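Local coordinates for protein glycoside hydrolase family 31 (Trueperella pyogenes, PDB 5I0E) that probably hydrolyses alpha-glucosidic linkages as a glycoside hydrolase of family 31, and here holds two alpha-1,6-joined glucose units, at residues L297-N302 with M588-E593; Q199-G204 with D532-W537; L211-A216 with G518-Q523. All coordinates share one frame; numbering follows the deposited sequence.

Interaction 1 of 3, residues L297-N302 with M588-E593; sequences LWASGN and MQYHSE. With GLC (alpha-D-glucopyranose), chain B; GLC (alpha-D-glucopyranose), chain C.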
# COMPACT_ATOMS: atom_id res chain seq x y z
N LEU A 297 -2.58 1.50 -22.52
CA LEU A 297 -3.22 0.41 -21.78
C LEU A 297 -2.14 -0.60 -21.33
O LEU A 297 -1.27 -0.96 -22.12
CB LEU A 297 -4.30 -0.27 -22.62
CG LEU A 297 -4.95 -1.51 -21.99
CD1 LEU A 297 -5.68 -1.15 -20.72
CD2 LEU A 297 -5.89 -2.16 -22.99
N TRP A 298 -2.19 -0.97 -20.06
CA TRP A 298 -1.35 -2.01 -19.47
C TRP A 298 -2.14 -3.33 -19.42
O TRP A 298 -3.21 -3.38 -18.84
CB TRP A 298 -0.93 -1.65 -18.06
CG TRP A 298 0.03 -0.55 -17.85
CD1 TRP A 298 0.01 0.68 -18.42
CD2 TRP A 298 1.10 -0.55 -16.93
NE1 TRP A 298 1.02 1.44 -17.94
CE2 TRP A 298 1.73 0.71 -17.03
CE3 TRP A 298 1.63 -1.51 -16.05
CZ2 TRP A 298 2.86 1.06 -16.28
CZ3 TRP A 298 2.75 -1.18 -15.30
CH2 TRP A 298 3.36 0.11 -15.42
N ALA A 299 -1.58 -4.36 -20.06
CA ALA A 299 -2.14 -5.71 -20.05
C ALA A 299 -1.39 -6.56 -19.03
O ALA A 299 -0.17 -6.50 -18.91
CB ALA A 299 -2.05 -6.33 -21.44
N SER A 300 -2.15 -7.34 -18.28
CA SER A 300 -1.59 -8.20 -17.24
C SER A 300 -2.54 -9.39 -16.96
O SER A 300 -3.76 -9.28 -17.09
CB SER A 300 -1.35 -7.40 -15.95
OG SER A 300 -0.67 -8.20 -14.97
N GLY A 301 -1.95 -10.51 -16.61
CA GLY A 301 -2.70 -11.66 -16.12
C GLY A 301 -1.75 -12.67 -15.51
O GLY A 301 -0.78 -13.10 -16.18
N ASN A 302 -2.04 -13.10 -14.27
CA ASN A 302 -1.10 -13.99 -13.58
C ASN A 302 -0.86 -15.33 -14.29
O ASN A 302 0.19 -15.92 -14.14
CB ASN A 302 -1.53 -14.24 -12.13
CG ASN A 302 -0.44 -14.93 -11.33
OD1 ASN A 302 -0.45 -16.14 -11.20
ND2 ASN A 302 0.54 -14.17 -10.87
N MET A 588 -3.97 3.03 -16.58
CA MET A 588 -5.07 2.18 -17.02
C MET A 588 -4.51 0.76 -17.23
O MET A 588 -3.61 0.58 -18.07
CB MET A 588 -5.61 2.75 -18.34
CG MET A 588 -6.84 2.06 -18.93
SD MET A 588 -7.21 2.60 -20.64
CE MET A 588 -8.81 1.84 -20.85
N GLN A 589 -4.99 -0.21 -16.43
CA GLN A 589 -4.67 -1.64 -16.64
C GLN A 589 -5.69 -2.60 -16.15
O GLN A 589 -6.44 -2.29 -15.26
CB GLN A 589 -3.28 -2.10 -16.10
CG GLN A 589 -2.85 -1.94 -14.67
CD GLN A 589 -2.93 -3.20 -13.79
OE1 GLN A 589 -2.03 -4.09 -13.78
NE2 GLN A 589 -3.95 -3.23 -12.97
N TYR A 590 -5.68 -3.76 -16.77
CA TYR A 590 -6.46 -4.91 -16.37
C TYR A 590 -5.48 -5.98 -15.90
O TYR A 590 -4.37 -6.08 -16.41
CB TYR A 590 -7.34 -5.41 -17.53
CG TYR A 590 -6.65 -6.08 -18.73
CD1 TYR A 590 -6.25 -7.42 -18.67
CD2 TYR A 590 -6.45 -5.40 -19.94
CE1 TYR A 590 -5.67 -8.05 -19.77
CE2 TYR A 590 -5.87 -6.02 -21.03
CZ TYR A 590 -5.46 -7.34 -20.95
OH TYR A 590 -4.88 -7.98 -22.04
N HIS A 591 -5.93 -6.79 -14.97
CA HIS A 591 -5.12 -7.78 -14.33
C HIS A 591 -6.07 -8.90 -13.83
O HIS A 591 -7.28 -8.67 -13.69
CB HIS A 591 -4.37 -7.14 -13.16
CG HIS A 591 -3.46 -8.09 -12.44
ND1 HIS A 591 -2.61 -8.95 -13.10
CD2 HIS A 591 -3.24 -8.28 -11.11
CE1 HIS A 591 -1.94 -9.66 -12.21
NE2 HIS A 591 -2.29 -9.27 -11.00
N SER A 592 -5.52 -10.11 -13.62
CA SER A 592 -6.27 -11.23 -13.08
C SER A 592 -5.42 -11.99 -12.09
O SER A 592 -4.23 -12.13 -12.27
CB SER A 592 -6.75 -12.18 -14.20
OG SER A 592 -5.68 -12.63 -15.01
N GLU A 593 -6.08 -12.51 -11.05
CA GLU A 593 -5.43 -13.30 -9.99
C GLU A 593 -5.15 -14.72 -10.44
O GLU A 593 -5.89 -15.27 -11.25
CB GLU A 593 -6.34 -13.36 -8.75
CG GLU A 593 -5.68 -13.93 -7.50
CD GLU A 593 -6.53 -13.76 -6.25
OE1 GLU A 593 -7.75 -14.09 -6.29
OE2 GLU A 593 -6.00 -13.28 -5.23
C1 GLC B . -0.03 -9.94 -5.03
C2 GLC B . -0.43 -8.83 -5.99
C3 GLC B . -1.23 -9.39 -7.17
C4 GLC B . -0.39 -10.46 -7.87
C5 GLC B . 0.04 -11.54 -6.89
C6 GLC B . 1.02 -12.48 -7.60
O1 GLC B . -1.22 -10.44 -4.44
O2 GLC B . -1.19 -7.84 -5.30
O3 GLC B . -1.53 -8.32 -8.07
O4 GLC B . -1.11 -11.05 -8.97
O5 GLC B . 0.66 -10.99 -5.72
O6 GLC B . 1.28 -13.63 -6.78
C1 GLC C . 1.12 -14.84 -7.51
C2 GLC C . 1.22 -16.03 -6.56
C3 GLC C . 2.64 -16.17 -6.03
C4 GLC C . 3.62 -16.26 -7.19
C5 GLC C . 3.46 -15.01 -8.06
C6 GLC C . 4.35 -15.01 -9.29
O2 GLC C . 0.30 -15.86 -5.47
O3 GLC C . 2.74 -17.33 -5.20
O4 GLC C . 4.96 -16.39 -6.70
O5 GLC C . 2.11 -14.93 -8.53
O6 GLC C . 4.00 -16.11 -10.13
O HOH W 1 -6.05 -10.89 -17.27
O HOH W 2 0.12 -5.93 -13.46

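Interaction 2 of 3, residues Q199-G204 with D532-W537; sequences QYKAQG and DEDSTW. With GLC (alpha-D-glucopyranose), chain B.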
# COMPACT_ATOMS: atom_id res chain seq x y z
N GLN A 199 -3.95 -5.78 3.64
CA GLN A 199 -5.33 -6.19 3.78
C GLN A 199 -5.74 -6.76 2.44
O GLN A 199 -5.97 -6.01 1.49
CB GLN A 199 -6.20 -5.01 4.19
CG GLN A 199 -7.68 -5.31 4.30
CD GLN A 199 -8.00 -6.53 5.14
OE1 GLN A 199 -7.72 -6.58 6.35
NE2 GLN A 199 -8.62 -7.52 4.52
N TYR A 200 -5.78 -8.08 2.38
CA TYR A 200 -6.17 -8.82 1.19
C TYR A 200 -7.68 -8.63 0.99
O TYR A 200 -8.50 -9.27 1.63
CB TYR A 200 -5.75 -10.31 1.29
CG TYR A 200 -6.23 -11.14 0.10
CD1 TYR A 200 -5.73 -10.90 -1.18
CD2 TYR A 200 -7.20 -12.15 0.27
CE1 TYR A 200 -6.18 -11.64 -2.28
CE2 TYR A 200 -7.64 -12.91 -0.82
CZ TYR A 200 -7.13 -12.65 -2.10
OH TYR A 200 -7.59 -13.38 -3.19
N LYS A 201 -7.99 -7.69 0.11
CA LYS A 201 -9.34 -7.32 -0.30
C LYS A 201 -10.20 -6.63 0.77
O LYS A 201 -9.93 -6.68 1.97
CB LYS A 201 -10.07 -8.52 -0.95
CG LYS A 201 -9.20 -9.23 -2.01
CD LYS A 201 -9.97 -10.23 -2.86
CE LYS A 201 -10.55 -11.35 -2.04
NZ LYS A 201 -11.20 -12.39 -2.89
N ALA A 202 -11.25 -5.96 0.29
CA ALA A 202 -12.19 -5.23 1.14
C ALA A 202 -11.45 -4.24 2.07
O ALA A 202 -11.69 -4.22 3.31
CB ALA A 202 -13.05 -6.23 1.95
N GLN A 203 -10.55 -3.45 1.47
CA GLN A 203 -9.72 -2.47 2.21
C GLN A 203 -10.59 -1.34 2.77
O GLN A 203 -10.28 -0.80 3.84
CB GLN A 203 -8.63 -1.84 1.35
CG GLN A 203 -7.54 -2.78 0.85
CD GLN A 203 -7.86 -3.45 -0.47
OE1 GLN A 203 -8.84 -3.10 -1.13
NE2 GLN A 203 -7.05 -4.45 -0.84
N GLY A 204 -11.64 -0.99 2.01
CA GLY A 204 -12.64 -0.03 2.43
C GLY A 204 -13.43 -0.46 3.64
O GLY A 204 -13.56 0.31 4.57
N ASP A 532 -5.35 -5.48 -4.24
CA ASP A 532 -6.20 -6.63 -4.52
C ASP A 532 -7.65 -6.39 -4.17
O ASP A 532 -7.96 -6.00 -3.04
CB ASP A 532 -5.70 -7.83 -3.69
CG ASP A 532 -4.29 -8.26 -4.07
OD1 ASP A 532 -3.77 -7.79 -5.10
OD2 ASP A 532 -3.70 -9.08 -3.34
N GLU A 533 -8.55 -6.62 -5.13
CA GLU A 533 -9.99 -6.56 -4.85
C GLU A 533 -10.77 -7.58 -5.64
O GLU A 533 -10.31 -8.06 -6.68
CB GLU A 533 -10.56 -5.16 -5.13
CG GLU A 533 -10.74 -4.27 -3.90
CD GLU A 533 -11.84 -4.71 -2.93
OE1 GLU A 533 -12.24 -5.89 -2.92
OE2 GLU A 533 -12.29 -3.87 -2.13
N ASP A 534 -11.97 -7.89 -5.11
CA ASP A 534 -12.99 -8.66 -5.84
C ASP A 534 -13.59 -7.79 -6.93
O ASP A 534 -13.41 -6.58 -6.95
CB ASP A 534 -14.12 -9.10 -4.91
CG ASP A 534 -13.69 -10.16 -3.91
OD1 ASP A 534 -13.21 -11.23 -4.36
OD2 ASP A 534 -13.83 -9.92 -2.68
N SER A 535 -14.34 -8.44 -7.83
CA SER A 535 -15.00 -7.79 -8.95
C SER A 535 -16.41 -7.39 -8.56
O SER A 535 -17.36 -8.03 -8.94
CB SER A 535 -15.00 -8.72 -10.19
OG SER A 535 -13.69 -8.82 -10.75
N THR A 536 -16.50 -6.33 -7.78
CA THR A 536 -17.78 -5.82 -7.26
C THR A 536 -17.93 -4.32 -7.48
O THR A 536 -16.96 -3.60 -7.73
CB THR A 536 -17.96 -6.12 -5.74
OG1 THR A 536 -17.00 -5.39 -4.97
CG2 THR A 536 -17.86 -7.63 -5.46
N TRP A 537 -19.18 -3.87 -7.39
CA TRP A 537 -19.51 -2.45 -7.50
C TRP A 537 -18.94 -1.65 -6.33
O TRP A 537 -18.42 -0.55 -6.54
CB TRP A 537 -21.02 -2.24 -7.61
CG TRP A 537 -21.54 -2.75 -8.89
CD1 TRP A 537 -22.12 -3.98 -9.11
CD2 TRP A 537 -21.52 -2.09 -10.16
NE1 TRP A 537 -22.44 -4.11 -10.44
CE2 TRP A 537 -22.10 -2.96 -11.10
CE3 TRP A 537 -21.10 -0.82 -10.58
CZ2 TRP A 537 -22.26 -2.62 -12.44
CZ3 TRP A 537 -21.25 -0.49 -11.92
CH2 TRP A 537 -21.81 -1.39 -12.84
C1 GLC B . -0.03 -9.94 -5.03
C2 GLC B . -0.43 -8.83 -5.99
C3 GLC B . -1.23 -9.39 -7.17
C4 GLC B . -0.39 -10.46 -7.87
C5 GLC B . 0.04 -11.54 -6.89
C6 GLC B . 1.02 -12.48 -7.60
O1 GLC B . -1.22 -10.44 -4.44
O2 GLC B . -1.19 -7.84 -5.30
O3 GLC B . -1.53 -8.32 -8.07
O4 GLC B . -1.11 -11.05 -8.97
O5 GLC B . 0.66 -10.99 -5.72
O6 GLC B . 1.28 -13.63 -6.78
O HOH W 3 -11.51 -1.56 -0.79

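Interaction 3 of 3, residues L211-A216 with G518-Q523; sequences LPMPFA and GFTGSQ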
# COMPACT_ATOMS: atom_id res chain seq x y z
N LEU A 211 -0.75 1.90 1.78
CA LEU A 211 0.01 3.12 1.52
C LEU A 211 -0.51 4.29 2.36
O LEU A 211 -1.02 5.27 1.81
CB LEU A 211 -0.01 3.39 0.02
CG LEU A 211 0.55 4.66 -0.64
CD1 LEU A 211 1.72 5.27 0.09
CD2 LEU A 211 0.89 4.43 -2.11
N PRO A 212 -0.38 4.19 3.70
CA PRO A 212 -0.77 5.28 4.55
C PRO A 212 0.31 6.33 4.61
O PRO A 212 1.45 6.08 4.21
CB PRO A 212 -0.91 4.60 5.91
CG PRO A 212 0.15 3.58 5.89
CD PRO A 212 0.28 3.12 4.47
N MET A 213 -0.03 7.50 5.13
CA MET A 213 0.96 8.54 5.46
C MET A 213 0.44 9.31 6.67
O MET A 213 -0.77 9.46 6.81
CB MET A 213 1.19 9.50 4.28
CG MET A 213 1.75 8.86 3.02
SD MET A 213 1.96 10.13 1.77
CE MET A 213 2.28 9.21 0.27
N PRO A 214 1.33 9.81 7.54
CA PRO A 214 0.89 10.56 8.72
C PRO A 214 0.79 12.04 8.40
O PRO A 214 1.53 12.87 8.94
CB PRO A 214 1.99 10.26 9.74
CG PRO A 214 3.22 9.99 8.92
CD PRO A 214 2.80 9.75 7.49
N PHE A 215 -0.15 12.35 7.51
CA PHE A 215 -0.30 13.67 6.93
C PHE A 215 -1.74 13.83 6.48
O PHE A 215 -2.34 12.87 6.02
CB PHE A 215 0.63 13.85 5.72
CG PHE A 215 0.15 14.89 4.76
CD1 PHE A 215 0.40 16.23 4.99
CD2 PHE A 215 -0.63 14.54 3.66
CE1 PHE A 215 -0.08 17.20 4.13
CE2 PHE A 215 -1.12 15.52 2.80
CZ PHE A 215 -0.84 16.85 3.04
N ALA A 216 -2.26 15.05 6.59
CA ALA A 216 -3.60 15.37 6.08
C ALA A 216 -3.82 16.86 5.84
O ALA A 216 -3.18 17.70 6.47
CB ALA A 216 -4.66 14.85 7.04
N GLY A 518 3.55 1.71 0.41
CA GLY A 518 4.38 2.86 0.56
C GLY A 518 4.11 3.63 1.82
O GLY A 518 3.34 3.20 2.69
N PHE A 519 4.76 4.79 1.89
CA PHE A 519 4.74 5.66 3.06
C PHE A 519 5.21 7.05 2.59
O PHE A 519 5.41 7.27 1.39
CB PHE A 519 5.66 5.09 4.17
CG PHE A 519 5.27 5.49 5.57
CD1 PHE A 519 4.12 4.96 6.16
CD2 PHE A 519 6.02 6.41 6.28
CE1 PHE A 519 3.74 5.35 7.44
CE2 PHE A 519 5.64 6.81 7.56
CZ PHE A 519 4.50 6.28 8.14
N THR A 520 5.33 7.99 3.53
CA THR A 520 5.99 9.26 3.30
C THR A 520 7.31 9.02 2.59
O THR A 520 8.13 8.26 3.08
CB THR A 520 6.25 9.96 4.64
OG1 THR A 520 5.07 9.91 5.44
CG2 THR A 520 6.67 11.40 4.43
N GLY A 521 7.47 9.64 1.40
CA GLY A 521 8.62 9.40 0.52
C GLY A 521 8.30 8.69 -0.79
O GLY A 521 8.99 8.89 -1.78
N SER A 522 7.25 7.88 -0.78
CA SER A 522 6.82 7.10 -1.94
C SER A 522 6.52 7.94 -3.16
O SER A 522 6.63 7.44 -4.30
CB SER A 522 5.59 6.22 -1.59
OG SER A 522 5.96 5.09 -0.81
N GLN A 523 6.15 9.20 -2.94
CA GLN A 523 5.84 10.14 -4.03
C GLN A 523 6.94 10.20 -5.09
O GLN A 523 6.64 10.35 -6.26
CB GLN A 523 5.62 11.56 -3.50
CG GLN A 523 4.41 11.73 -2.58
CD GLN A 523 4.76 11.57 -1.12
OE1 GLN A 523 5.75 10.91 -0.77
NE2 GLN A 523 3.95 12.17 -0.25

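Interaction 1 of 3, residues L297-N302 with M588-E593
Trp298 N donates to Met588 O at 2.9 Å, a nearly straight bond (162°) that joins the two strands in parallel. Trp298 O then accepts Tyr590 N at 3.2 Å. Beyond the strands the two segments stay together, since Asn302 N donates to Ser592 O at 3.1 Å.

Apolar contacts gather on the side of Leu297, Ala299 and Tyr590, which faces the helices around the barrel. The Tyr590 ring lies against the backbone of the neighbouring strand, with Ala299 CA 4.0 Å from its centroid in a CH-pi contact over one face. A residue as small as alanine suits this place: its CB sits beside CZ and OH, while the hydroxyl itself bonds to His317. Leu297 CD1 packs on Met588 CG at 3.9 Å. The opposite side carries Trp298 and Gln589, the latter's NE2 being held by Asp561.

Polar side chains take over toward the sugar. Ser300 OG receives a weak, bent bond from His591 ND1, and one water links that hydroxyl to Gln589 OE1. A second water joins Ser300 O to Ser592 OG. With CG anti to the backbone N (chi1 -179°), the His591 ring reaches the sugar with its far nitrogen: His591 NE2 donates to O4 of the chain B glucose at 2.9 Å and also bonds O3. Histidine suits a place between serine and sugar because it has a nitrogen for each. Asn302 ND2 donates to O5 of the chain C glucose at 2.9 Å and is shared with Glu330.

This is the pairing of first and last strands that closes a (beta/alpha)8 TIM barrel, with the sugar site at the C-terminal ends of the strands.

Interaction 2 of 3, residues Q199-G204 with D532-W537
Lys201 lies along Asp532, Glu533 and Asp534, where a loop from the N-terminal beta region meets the loop between strand 527-529 and helix 537-551 of the TIM barrel, beside the sugar site. The long lysine chain does two jobs. Its CG rests over the centre of the Tyr200 ring, and the bend at chi3 (-62°) brings the ammonium group to Asp534, where Lys201 NZ and OD1 form a salt bridge of 2.7 Å on the syn side of the carboxylate but tilted out of its plane; Ser566 OG is a second partner of NZ. An alanine here would probably leave Asp534 without its charged mate and uncover the face of Tyr200 that CG now packs on.

Asp532 works in two directions. Its backbone O accepts Gln203 NE2 at 2.8 Å, with the acceptor close to the amide plane, and also meets Lys201 CA in a CA-H...O contact. Its carboxylate turns to the chain B glucose, taking O2 on OD1 at 2.6 Å and O1 on OD2 at 3.0 Å. A short aspartate, with one oxygen for each hydroxyl, suits this grip. The edge of the Tyr200 ring stands beside Asp532 OD2, ring and carboxylate planes being 82° apart.

Glu533, with a longer chain, folds back at chi2. Its OE1 takes Asp534 N through the anti lone pair and receives a weak bond from Ala202 N. The other oxygen, Glu533 OE2, accepts at 2.8 Å from a water that also donates to Gln203 OE1 and accepts Gly204 N.

Interaction 3 of 3, residues L211-A216 with G518-Q523
Leu211 and Gly518 come together where no direct hydrogen bond crosses the contact. Leu211 CD1 lies 3.4 Å from Gly518 C; a beta carbon on Gly518 would collide with this methyl and, more severely, with Ser522 OG, so glycine suits the place.

Apolar rings supply the next layer. Pro212 and Pro214 both touch Phe519, with Pro214 CD 3.9 Å from its CZ and the two side chains crossing at about a right angle. Thr520 OG1 sits beside the same proline carbon.

Carbonyls receive weaker contacts from alpha carbons: CA-H...O contacts run from Phe519 CA to Pro212 O and from Leu211 CA to Gly518 O, each 3.5 Å. Phe519 to Ser522 form a type II turn, and Gly521 suits its third position, where phi is 112°.

The extended Met213 chain (chi2 -179°) brings CE to 3.4 Å from Gln523 NE2. That amide is held at both ends, OE1 by Gly521 N and NE2 by Cys553 O.

Around the contact, helix 273-284 touches Met213, Thr520 and Gln523, helix 485-506 covers Phe519 and Ser522, and strand 225-230 pairs with strand 215-219, into which Pro214 turns the chain.

Overall arrangement
Along the chain the order is 199-204, 211-216, 297-302, 518-523, 532-537 and 588-593, so interaction 3 falls within the span of interaction 2, while interaction 1 crosses both. Interaction 1 closes the barrel between its first and last strands. Interactions 2 and 3 instead join the N-terminal beta region to the loops after strands 527-529 and 514-515. The centres of interactions 1 and 2 are about 16 Å apart; both hold the chain B glucose, and Glu593 meets the Tyr200 hydroxyl in a probable hydrogen bond. Interaction 3, its centre about 21 Å from that of interaction 2, is a buried contact of a barrel loop with preceding strands, away from the sugar. Segment 199-204 thus backs the loop carrying Asp532.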